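Long-range contact in MaoC family protein (Mycobacterium tuberculosis H37Rv, PDB 3KHP), which probably catalyses the hydration of trans-2-enoyl thioesters, and the reverse dehydration of (3R)-hydroxyacyl thioesters, as a MaoC-family hydratase with a double hotdog fold: residues Phe224-Val237 / Ile257-Leu271. Residues are numbered along the deposited sequence; the frame is centred on the assembly and turned at random.
Sequences FPKPILHGLCTYGV and IAARFTKPVFPGETL
Leu229 and Val265 join the two segments through their backbones: Leu229 N donates to Val265 O over 2.8 Å, and one water returns the link, donating a hydrogen bond to Leu229 O and accepting one from Val265 N. A direct bond and a water bridge thus tie the loop before the helix to the loop after strand 257-261. At the far end, Tyr235 OH donates a hydrogen bond to Ile257 O at 2.7 Å, approaching from above the carbonyl plane, not along a lone pair. With CG anti to the backbone N (chi1 -177°), the phenol reaches obliquely toward the start of segment 257-271, where CE1 rests on Ile257 CG2 and Ala259 CB.

Between these anchors, Phe261 turns its ring edge to the first turn of the helix, CE1 lying 3.1 Å from Gly231 O, while CZ meets Tyr235 CB. Leu229 and Val265 run side by side, CD2 against CG1 at 4.0 Å, and Val265 CG2 touches Thr234 OG1. Leu271 CD1 packs on Val237 CG1.

At the start of the loop an apolar cluster forms. Ile228 CG2 sits 3.5 Å above the centre of the Phe224 ring and meets Phe266 CE1, whose edge faces Lys226 O in the ring plane. Pro264 CG lies 3.9 Å from Phe224 CE1. Glu269 OE1 accepts from Phe266 N, bracing the type II turn 266-269, while Glu269 OE2 forms a salt bridge with Arg298.

Ile228 O is hydrogen-bonded to His212 ND1 and the N-cap His230 to Asp207 O, both in the hydratase 2 motif, so the loop probably borders the active site. Apolar packing seats the start of the hotdog fold's central helix on the sheet, the Tyr235 bond ties it to the strand, and the Leu229 bond with its water holds the preceding loop.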
loop_
_atom_site.group_PDB
_atom_site.type_symbol
_atom_site.label_atom_id
_atom_site.label_comp_id
_atom_site.label_asym_id
_atom_site.label_seq_id
_atom_site.Cartn_x
_atom_site.Cartn_y
_atom_site.Cartn_z
ATOM N N PHE A 224 -20.365 -6.379 11.249
ATOM C CA PHE A 224 -20.039 -7.155 10.069
ATOM C C PHE A 224 -19.235 -8.403 10.449
ATOM O O PHE A 224 -18.426 -8.379 11.384
ATOM C CB PHE A 224 -19.164 -6.341 9.097
ATOM C CG PHE A 224 -19.851 -5.166 8.459
ATOM C CD1 PHE A 224 -20.783 -5.348 7.464
ATOM C CD2 PHE A 224 -19.535 -3.888 8.831
ATOM C CE1 PHE A 224 -21.403 -4.259 6.864
ATOM C CE2 PHE A 224 -20.131 -2.810 8.260
ATOM C CZ PHE A 224 -21.066 -2.973 7.268
ATOM N N PRO A 225 -19.386 -9.476 9.673
ATOM C CA PRO A 225 -18.667 -10.705 9.972
ATOM C C PRO A 225 -17.167 -10.516 9.913
ATOM O O PRO A 225 -16.397 -11.205 10.633
ATOM C CB PRO A 225 -19.106 -11.662 8.837
ATOM C CG PRO A 225 -20.394 -11.086 8.318
ATOM C CD PRO A 225 -20.308 -9.605 8.534
ATOM N N LYS A 226 -16.771 -9.616 8.999
ATOM C CA LYS A 226 -15.405 -9.235 8.813
ATOM C C LYS A 226 -15.256 -7.792 8.283
ATOM O O LYS A 226 -16.203 -7.153 7.840
ATOM C CB LYS A 226 -14.707 -10.255 7.919
ATOM C CG LYS A 226 -15.634 -11.143 7.099
ATOM C CD LYS A 226 -14.832 -12.183 6.260
ATOM C CE LYS A 226 -15.651 -12.695 5.036
ATOM N NZ LYS A 226 -17.023 -13.259 5.372
ATOM N N PRO A 227 -14.054 -7.254 8.377
ATOM C CA PRO A 227 -13.905 -5.879 7.910
ATOM C C PRO A 227 -14.344 -5.714 6.456
ATOM O O PRO A 227 -14.207 -6.632 5.665
ATOM C CB PRO A 227 -12.414 -5.616 8.076
ATOM C CG PRO A 227 -11.927 -6.657 9.015
ATOM C CD PRO A 227 -12.795 -7.840 8.862
ATOM N N ILE A 228 -14.900 -4.555 6.110
ATOM C CA ILE A 228 -15.397 -4.353 4.773
ATOM C C ILE A 228 -14.339 -3.586 4.007
ATOM O O ILE A 228 -13.548 -2.852 4.589
ATOM C CB ILE A 228 -16.753 -3.621 4.754
ATOM C CG1 ILE A 228 -16.602 -2.183 5.271
ATOM C CG2 ILE A 228 -17.780 -4.388 5.572
ATOM C CD1 ILE A 228 -17.909 -1.362 5.276
ATOM N N LEU A 229 -14.279 -3.796 2.700
ATOM C CA LEU A 229 -13.406 -3.009 1.869
ATOM C C LEU A 229 -13.889 -1.549 1.852
ATOM O O LEU A 229 -15.097 -1.270 1.845
ATOM C CB LEU A 229 -13.421 -3.583 0.455
ATOM C CG LEU A 229 -12.332 -3.051 -0.473
ATOM C CD1 LEU A 229 -10.926 -3.457 0.049
ATOM C CD2 LEU A 229 -12.565 -3.528 -1.870
ATOM N N HIS A 230 -12.950 -0.626 1.796
ATOM C CA HIS A 230 -13.268 0.813 1.658
ATOM C C HIS A 230 -14.129 1.009 0.427
ATOM O O HIS A 230 -13.771 0.479 -0.632
ATOM C CB HIS A 230 -12.027 1.636 1.417
ATOM C CG HIS A 230 -11.002 1.592 2.507
ATOM N ND1 HIS A 230 -10.258 0.465 2.800
ATOM C CD2 HIS A 230 -10.508 2.583 3.293
ATOM C CE1 HIS A 230 -9.372 0.762 3.740
ATOM N NE2 HIS A 230 -9.508 2.038 4.063
ATOM N N GLY A 231 -15.242 1.768 0.550
ATOM C CA GLY A 231 -16.061 2.158 -0.604
ATOM C C GLY A 231 -15.241 2.827 -1.729
ATOM O O GLY A 231 -15.436 2.554 -2.929
ATOM N N LEU A 232 -14.324 3.698 -1.350
ATOM C CA LEU A 232 -13.493 4.351 -2.341
ATOM C C LEU A 232 -12.543 3.361 -3.041
ATOM O O LEU A 232 -12.115 3.625 -4.172
ATOM C CB LEU A 232 -12.756 5.534 -1.731
ATOM C CG LEU A 232 -13.709 6.721 -1.405
ATOM C CD1 LEU A 232 -12.948 7.832 -0.723
ATOM C CD2 LEU A 232 -14.458 7.235 -2.697
ATOM N N CYS A 233 -12.245 2.223 -2.397
ATOM C CA CYS A 233 -11.397 1.237 -3.033
ATOM C C CYS A 233 -12.194 0.568 -4.159
ATOM O O CYS A 233 -11.725 0.505 -5.291
ATOM C CB CYS A 233 -10.884 0.223 -2.044
ATOM S SG CYS A 233 -9.843 -1.020 -2.804
ATOM N N THR A 234 -13.406 0.117 -3.841
ATOM C CA THR A 234 -14.362 -0.352 -4.825
ATOM C C THR A 234 -14.517 0.609 -6.005
ATOM O O THR A 234 -14.530 0.203 -7.169
ATOM C CB THR A 234 -15.740 -0.574 -4.167
ATOM O OG1 THR A 234 -15.607 -1.536 -3.115
ATOM C CG2 THR A 234 -16.732 -1.085 -5.109
ATOM N N TYR A 235 -14.650 1.880 -5.700
ATOM C CA TYR A 235 -14.773 2.922 -6.702
ATOM C C TYR A 235 -13.518 3.009 -7.595
ATOM O O TYR A 235 -13.623 3.095 -8.805
ATOM C CB TYR A 235 -14.991 4.220 -5.982
ATOM C CG TYR A 235 -15.213 5.468 -6.778
ATOM C CD1 TYR A 235 -16.454 5.735 -7.371
ATOM C CD2 TYR A 235 -14.238 6.452 -6.824
ATOM C CE1 TYR A 235 -16.685 6.934 -8.045
ATOM C CE2 TYR A 235 -14.463 7.642 -7.493
ATOM C CZ TYR A 235 -15.695 7.880 -8.089
ATOM O OH TYR A 235 -15.929 9.114 -8.700
ATOM N N GLY A 236 -12.349 2.929 -6.989
ATOM C CA GLY A 236 -11.097 2.841 -7.752
ATOM C C GLY A 236 -10.990 1.587 -8.618
ATOM O O GLY A 236 -10.415 1.633 -9.700
ATOM N N VAL A 237 -11.543 0.470 -8.149
ATOM C CA VAL A 237 -11.500 -0.772 -8.918
ATOM C C VAL A 237 -12.398 -0.629 -10.143
ATOM O O VAL A 237 -11.952 -0.871 -11.260
ATOM C CB VAL A 237 -11.908 -2.013 -8.115
ATOM C CG1 VAL A 237 -11.952 -3.201 -9.033
ATOM C CG2 VAL A 237 -10.921 -2.281 -6.922
ATOM N N ILE A 257 -16.336 10.405 -13.472
ATOM C CA ILE A 257 -16.955 9.167 -12.984
ATOM C C ILE A 257 -17.798 9.468 -11.735
ATOM O O ILE A 257 -17.325 10.111 -10.819
ATOM C CB ILE A 257 -15.902 8.147 -12.507
ATOM C CG1 ILE A 257 -14.868 7.851 -13.601
ATOM C CG2 ILE A 257 -16.570 6.855 -11.999
ATOM C CD1 ILE A 257 -13.576 7.172 -13.056
ATOM N N ALA A 258 -19.011 8.944 -11.683
ATOM C CA ALA A 258 -19.892 9.125 -10.559
ATOM C C ALA A 258 -20.557 7.819 -10.282
ATOM O O ALA A 258 -20.925 7.090 -11.227
ATOM C CB ALA A 258 -21.025 10.248 -10.863
ATOM N N ALA A 259 -20.742 7.513 -9.001
ATOM C CA ALA A 259 -21.505 6.339 -8.643
ATOM C C ALA A 259 -22.086 6.442 -7.230
ATOM O O ALA A 259 -21.584 7.195 -6.404
ATOM C CB ALA A 259 -20.656 5.090 -8.783
ATOM N N ARG A 260 -23.122 5.653 -6.999
ATOM C CA ARG A 260 -23.782 5.520 -5.710
ATOM C C ARG A 260 -23.395 4.215 -5.003
ATOM O O ARG A 260 -23.459 3.166 -5.601
ATOM C CB ARG A 260 -25.296 5.556 -5.905
ATOM C CG ARG A 260 -26.101 5.584 -4.592
ATOM C CD ARG A 260 -27.520 6.160 -4.814
ATOM N NE ARG A 260 -28.285 5.398 -5.789
ATOM C CZ ARG A 260 -29.015 4.310 -5.530
ATOM N NH1 ARG A 260 -29.088 3.804 -4.311
ATOM N NH2 ARG A 260 -29.688 3.720 -6.509
ATOM N N PHE A 261 -23.000 4.297 -3.732
ATOM C CA PHE A 261 -22.613 3.133 -2.953
ATOM C C PHE A 261 -23.812 2.461 -2.324
ATOM O O PHE A 261 -24.411 3.025 -1.412
ATOM C CB PHE A 261 -21.627 3.543 -1.858
ATOM C CG PHE A 261 -20.393 4.178 -2.395
ATOM C CD1 PHE A 261 -19.318 3.402 -2.780
ATOM C CD2 PHE A 261 -20.326 5.536 -2.564
ATOM C CE1 PHE A 261 -18.199 3.973 -3.288
ATOM C CE2 PHE A 261 -19.195 6.128 -3.070
ATOM C CZ PHE A 261 -18.131 5.348 -3.445
ATOM N N THR A 262 -24.147 1.247 -2.782
ATOM C CA THR A 262 -25.408 0.627 -2.392
ATOM C C THR A 262 -25.253 -0.428 -1.320
ATOM O O THR A 262 -26.082 -0.534 -0.418
ATOM C CB THR A 262 -26.135 -0.012 -3.603
ATOM O OG1 THR A 262 -25.202 -0.719 -4.450
ATOM C CG2 THR A 262 -26.908 1.065 -4.415
ATOM N N LYS A 263 -24.217 -1.249 -1.449
ATOM C CA LYS A 263 -23.938 -2.308 -0.494
ATOM C C LYS A 263 -22.441 -2.512 -0.273
ATOM O O LYS A 263 -21.613 -2.140 -1.097
ATOM C CB LYS A 263 -24.573 -3.594 -0.955
ATOM C CG LYS A 263 -26.079 -3.543 -0.924
ATOM C CD LYS A 263 -26.648 -4.908 -1.167
ATOM C CE LYS A 263 -28.177 -4.923 -1.022
ATOM N NZ LYS A 263 -28.672 -6.298 -1.438
ATOM N N PRO A 264 -22.084 -3.055 0.887
ATOM C CA PRO A 264 -20.675 -3.215 1.185
ATOM C C PRO A 264 -20.015 -4.342 0.402
ATOM O O PRO A 264 -20.690 -5.252 -0.075
ATOM C CB PRO A 264 -20.653 -3.512 2.691
ATOM C CG PRO A 264 -22.055 -3.576 3.129
ATOM C CD PRO A 264 -22.953 -3.538 1.974
ATOM N N VAL A 265 -18.694 -4.259 0.299
ATOM C CA VAL A 265 -17.884 -5.290 -0.331
ATOM C C VAL A 265 -16.946 -5.880 0.693
ATOM O O VAL A 265 -16.437 -5.169 1.591
ATOM C CB VAL A 265 -17.065 -4.695 -1.511
ATOM C CG1 VAL A 265 -15.994 -5.680 -1.983
ATOM C CG2 VAL A 265 -17.992 -4.299 -2.651
ATOM N N PHE A 266 -16.663 -7.170 0.585
ATOM C CA PHE A 266 -15.624 -7.712 1.461
ATOM C C PHE A 266 -14.346 -7.937 0.683
ATOM O O PHE A 266 -14.407 -8.339 -0.464
ATOM C CB PHE A 266 -16.134 -8.988 2.139
ATOM C CG PHE A 266 -17.339 -8.745 2.976
ATOM C CD1 PHE A 266 -17.202 -8.372 4.318
ATOM C CD2 PHE A 266 -18.619 -8.846 2.435
ATOM C CE1 PHE A 266 -18.338 -8.135 5.109
ATOM C CE2 PHE A 266 -19.751 -8.611 3.234
ATOM C CZ PHE A 266 -19.597 -8.250 4.570
ATOM N N PRO A 267 -13.183 -7.652 1.280
ATOM C CA PRO A 267 -11.961 -7.900 0.490
ATOM C C PRO A 267 -11.859 -9.385 0.155
ATOM O O PRO A 267 -12.188 -10.251 1.004
ATOM C CB PRO A 267 -10.830 -7.457 1.398
ATOM C CG PRO A 267 -11.474 -6.816 2.622
ATOM C CD PRO A 267 -12.905 -7.178 2.641
ATOM N N GLY A 268 -11.514 -9.659 -1.103
ATOM C CA GLY A 268 -11.454 -11.020 -1.632
ATOM C C GLY A 268 -12.544 -11.264 -2.654
ATOM O O GLY A 268 -12.445 -12.170 -3.471
ATOM N N GLU A 269 -13.589 -10.450 -2.621
ATOM C CA GLU A 269 -14.701 -10.614 -3.575
ATOM C C GLU A 269 -14.327 -10.022 -4.921
ATOM O O GLU A 269 -13.522 -9.119 -5.000
ATOM C CB GLU A 269 -15.989 -9.974 -3.052
ATOM C CG GLU A 269 -16.568 -10.664 -1.860
ATOM C CD GLU A 269 -17.925 -10.109 -1.461
ATOM O OE1 GLU A 269 -18.050 -8.877 -1.265
ATOM O OE2 GLU A 269 -18.862 -10.937 -1.323
ATOM N N THR A 270 -14.918 -10.562 -5.968
ATOM C CA THR A 270 -14.634 -10.133 -7.312
ATOM C C THR A 270 -15.654 -9.142 -7.720
ATOM O O THR A 270 -16.842 -9.389 -7.603
ATOM C CB THR A 270 -14.624 -11.324 -8.285
ATOM O OG1 THR A 270 -13.492 -12.156 -7.994
ATOM C CG2 THR A 270 -14.543 -10.858 -9.730
ATOM N N LEU A 271 -15.172 -8.003 -8.202
ATOM C CA LEU A 271 -16.015 -6.925 -8.628
ATOM C C LEU A 271 -16.240 -6.932 -10.165
ATOM O O LEU A 271 -15.289 -6.700 -10.951
ATOM C CB LEU A 271 -15.422 -5.606 -8.140
ATOM C CG LEU A 271 -15.367 -5.449 -6.623
ATOM C CD1 LEU A 271 -14.387 -4.379 -6.247
ATOM C CD2 LEU A 271 -16.731 -5.170 -6.016
HETATM O O HOH W 1 -17.569 -1.695 1.205
#